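Local coordinates for probable outer membrane protein (PDB 3DWO) that probably carries long-chain fatty acids or other hydrophobic compounds across the outer membrane, as a FadL-type beta-barrel channel, at residues M120-T125 / P371-G376. Numbering follows the deposited sequence.
Sequences MGMRST and PRIPDG. With C8E ((hydroxyethyloxy)tri(ethyloxy)octane), chain E; C8E ((hydroxyethyloxy)tri(ethyloxy)octane), chain D.
Ser124 and Met122, alternate residues on one face of a barrel strand, meet the loop segment 371-376 through one hydrogen bond and one apolar contact. The hydroxyl of Ser124 donates to the carbonyl oxygen of Arg372, with OG to O at 2.8 Å. The C=O...OG angle is 119°, and OG is tilted 17° from the carbonyl plane; a side chain this short suits a place where the loop backbone passes so near. The neighbouring carbonyl, that of Pro371, accepts a bond from the indole nitrogen of Trp126. Two residues earlier on the strand, Met122 sends CG anti to its backbone N (chi1 -178°) against Ile373, whose CD1 comes within 3.2 Å of that CG, tighter than ordinary carbon packing. The two side chains lie at a slant to each other, and the Met122 chain bends at chi2 and chi3, which puts SD 4.1 Å from C19 of the chain E detergent.

In this FadL-family beta-barrel the loop between strands 351-360 and 378-388 packs against strand 110-125, on the side that probably faces the barrel interior, and the contact is buried among detergent molecules. The branching of Ile373 at CB lets it touch both detergents as well as Met122: CG1 packs on the alkyl chain of the chain D molecule, 3.5 Å from its C4, while CG2 lies 3.5 Å from O21 of the chain E molecule. Arg372 turns its CB away from the strand and runs extended to Gln175 and Tyr331, which bind its guanidinium. Pro374 centres an inverse gamma turn, beyond which Asp375 forms a salt bridge with Arg378.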
loop_
_atom_site.group_PDB
_atom_site.type_symbol
_atom_site.label_atom_id
_atom_site.label_comp_id
_atom_site.label_asym_id
_atom_site.label_seq_id
_atom_site.Cartn_x
_atom_site.Cartn_y
_atom_site.Cartn_z
ATOM N N MET A 120 -1.909 4.273 -2.614
ATOM C CA MET A 120 -1.952 2.918 -2.088
ATOM C C MET A 120 -1.777 1.848 -3.149
ATOM O O MET A 120 -2.266 1.975 -4.276
ATOM C CB MET A 120 -3.283 2.715 -1.359
ATOM C CG MET A 120 -3.138 2.205 0.060
ATOM S SD MET A 120 -4.364 2.911 1.182
ATOM C CE MET A 120 -5.903 2.268 0.426
ATOM N N GLY A 121 -1.081 0.783 -2.773
ATOM C CA GLY A 121 -0.853 -0.304 -3.700
ATOM C C GLY A 121 -0.078 -1.464 -3.108
ATOM O O GLY A 121 0.970 -1.273 -2.492
ATOM N N MET A 122 -0.607 -2.671 -3.280
ATOM C CA MET A 122 0.059 -3.876 -2.804
ATOM C C MET A 122 -0.565 -5.067 -3.497
ATOM O O MET A 122 -1.702 -5.005 -3.971
ATOM C CB MET A 122 -0.052 -4.031 -1.285
ATOM C CG MET A 122 0.671 -5.265 -0.723
ATOM S SD MET A 122 2.355 -5.614 -1.364
ATOM C CE MET A 122 3.183 -4.049 -1.044
ATOM N N ARG A 123 0.182 -6.155 -3.564
ATOM C CA ARG A 123 -0.317 -7.330 -4.239
ATOM C C ARG A 123 0.452 -8.558 -3.783
ATOM O O ARG A 123 1.663 -8.504 -3.605
ATOM C CB ARG A 123 -0.152 -7.128 -5.748
ATOM C CG ARG A 123 -0.611 -8.280 -6.626
ATOM C CD ARG A 123 -0.417 -7.908 -8.094
ATOM N NE ARG A 123 -1.214 -8.723 -9.013
ATOM C CZ ARG A 123 -0.989 -10.001 -9.280
ATOM N NH1 ARG A 123 0.020 -10.639 -8.694
ATOM N NH2 ARG A 123 -1.769 -10.640 -10.143
ATOM N N SER A 124 -0.266 -9.651 -3.561
ATOM C CA SER A 124 0.363 -10.898 -3.181
ATOM C C SER A 124 -0.564 -11.997 -3.671
ATOM O O SER A 124 -1.763 -11.962 -3.411
ATOM C CB SER A 124 0.585 -10.980 -1.652
ATOM O OG SER A 124 -0.620 -10.843 -0.911
ATOM N N THR A 125 -0.010 -12.956 -4.409
ATOM C CA THR A 125 -0.802 -14.057 -4.936
ATOM C C THR A 125 -0.115 -15.386 -4.644
ATOM O O THR A 125 0.891 -15.727 -5.265
ATOM C CB THR A 125 -1.024 -13.910 -6.468
ATOM O OG1 THR A 125 0.237 -13.875 -7.150
ATOM C CG2 THR A 125 -1.782 -12.631 -6.773
ATOM N N PRO A 371 -0.160 -13.535 5.547
ATOM C CA PRO A 371 0.381 -13.607 4.180
ATOM C C PRO A 371 -0.040 -12.520 3.189
ATOM O O PRO A 371 0.630 -12.327 2.176
ATOM C CB PRO A 371 -0.052 -15.000 3.713
ATOM C CG PRO A 371 -0.174 -15.771 5.016
ATOM C CD PRO A 371 -0.879 -14.776 5.881
ATOM N N ARG A 372 -1.140 -11.822 3.465
ATOM C CA ARG A 372 -1.607 -10.765 2.559
ATOM C C ARG A 372 -0.585 -9.635 2.436
ATOM O O ARG A 372 -0.227 -9.225 1.329
ATOM C CB ARG A 372 -2.930 -10.165 3.048
ATOM C CG ARG A 372 -4.047 -11.157 3.185
ATOM C CD ARG A 372 -5.414 -10.477 3.232
ATOM N NE ARG A 372 -6.455 -11.475 3.006
ATOM C CZ ARG A 372 -7.166 -12.060 3.961
ATOM N NH1 ARG A 372 -6.981 -11.745 5.237
ATOM N NH2 ARG A 372 -8.040 -12.999 3.632
ATOM N N ILE A 373 -0.136 -9.138 3.587
ATOM C CA ILE A 373 0.838 -8.048 3.667
ATOM C C ILE A 373 1.892 -8.468 4.697
ATOM O O ILE A 373 1.877 -8.008 5.837
ATOM C CB ILE A 373 0.185 -6.741 4.178
ATOM C CG1 ILE A 373 -1.109 -6.441 3.411
ATOM C CG2 ILE A 373 1.168 -5.588 4.031
ATOM C CD1 ILE A 373 -0.903 -6.065 1.955
ATOM N N PRO A 374 2.813 -9.357 4.309
ATOM C CA PRO A 374 3.847 -9.808 5.243
ATOM C C PRO A 374 5.107 -8.948 5.217
ATOM O O PRO A 374 6.184 -9.458 4.920
ATOM C CB PRO A 374 4.130 -11.218 4.757
ATOM C CG PRO A 374 4.094 -11.025 3.242
ATOM C CD PRO A 374 2.857 -10.134 3.052
ATOM N N ASP A 375 5.006 -7.659 5.526
ATOM C CA ASP A 375 6.224 -6.855 5.481
ATOM C C ASP A 375 6.850 -6.559 6.839
ATOM O O ASP A 375 6.288 -6.870 7.890
ATOM C CB ASP A 375 5.999 -5.548 4.693
ATOM C CG ASP A 375 5.370 -4.462 5.519
ATOM O OD1 ASP A 375 4.444 -4.771 6.296
ATOM O OD2 ASP A 375 5.793 -3.293 5.377
ATOM N N GLY A 376 8.044 -5.985 6.789
ATOM C CA GLY A 376 8.771 -5.638 7.993
ATOM C C GLY A 376 9.471 -4.326 7.724
ATOM O O GLY A 376 9.305 -3.745 6.643
HETATM C C1 C8E E . -1.118 -2.817 -8.719
HETATM C C2 C8E E . -0.341 -3.169 -7.538
HETATM C C3 C8E E . 0.039 -2.031 -6.706
HETATM C C4 C8E E . 1.398 -1.663 -7.061
HETATM C C5 C8E E . 2.165 -1.424 -5.821
HETATM C C6 C8E E . 3.342 -0.637 -6.116
HETATM C C7 C8E E . 4.042 -0.752 -4.854
HETATM C C8 C8E E . 5.460 -1.002 -5.143
HETATM O O9 C8E E . 6.560 -0.771 -4.289
HETATM C C10 C8E E . 6.827 0.537 -3.825
HETATM C C11 C8E E . 8.037 0.385 -2.957
HETATM O O12 C8E E . 7.800 -0.570 -1.903
HETATM C C13 C8E E . 8.992 -1.049 -1.219
HETATM C C14 C8E E . 9.179 -2.459 -0.574
HETATM O O15 C8E E . 8.944 -3.795 -1.102
HETATM C C16 C8E E . 7.595 -4.228 -0.829
HETATM C C17 C8E E . 7.421 -4.977 0.502
HETATM O O18 C8E E . 7.194 -6.398 0.582
HETATM C C19 C8E E . 5.778 -6.735 0.560
HETATM C C20 C8E E . 5.017 -7.371 1.779
HETATM O O21 C8E E . 4.142 -6.540 2.548
HETATM C C1 C8E D . -0.858 -7.482 7.697
HETATM C C2 C8E D . -1.925 -7.781 6.748
HETATM C C3 C8E D . -2.909 -6.725 6.559
HETATM C C4 C8E D . -3.818 -7.170 5.517
HETATM C C5 C8E D . -4.505 -5.987 4.941
HETATM C C6 C8E D . -5.048 -6.309 3.635
HETATM C C7 C8E D . -6.072 -5.284 3.529
HETATM C C8 C8E D . -6.110 -4.774 2.137
HETATM O O9 C8E D . -7.257 -4.629 1.312
HETATM C C10 C8E D . -8.023 -5.776 0.998
HETATM C C11 C8E D . -9.146 -5.290 0.136
HETATM O O12 C8E D . -10.326 -5.057 0.924
HETATM C C13 C8E D . -11.451 -5.953 0.666
HETATM C C14 C8E D . -11.668 -7.368 1.290
HETATM O O15 C8E D . -12.812 -7.963 1.973
HETATM C C16 C8E D . -12.764 -7.753 3.399
HETATM C C17 C8E D . -12.042 -8.860 4.190
HETATM O O18 C8E D . -11.760 -10.168 3.648
HETATM C C19 C8E D . -12.816 -11.135 3.895
HETATM C C20 C8E D . -12.575 -12.503 4.633
HETATM O O21 C8E D . -12.303 -13.678 3.854
#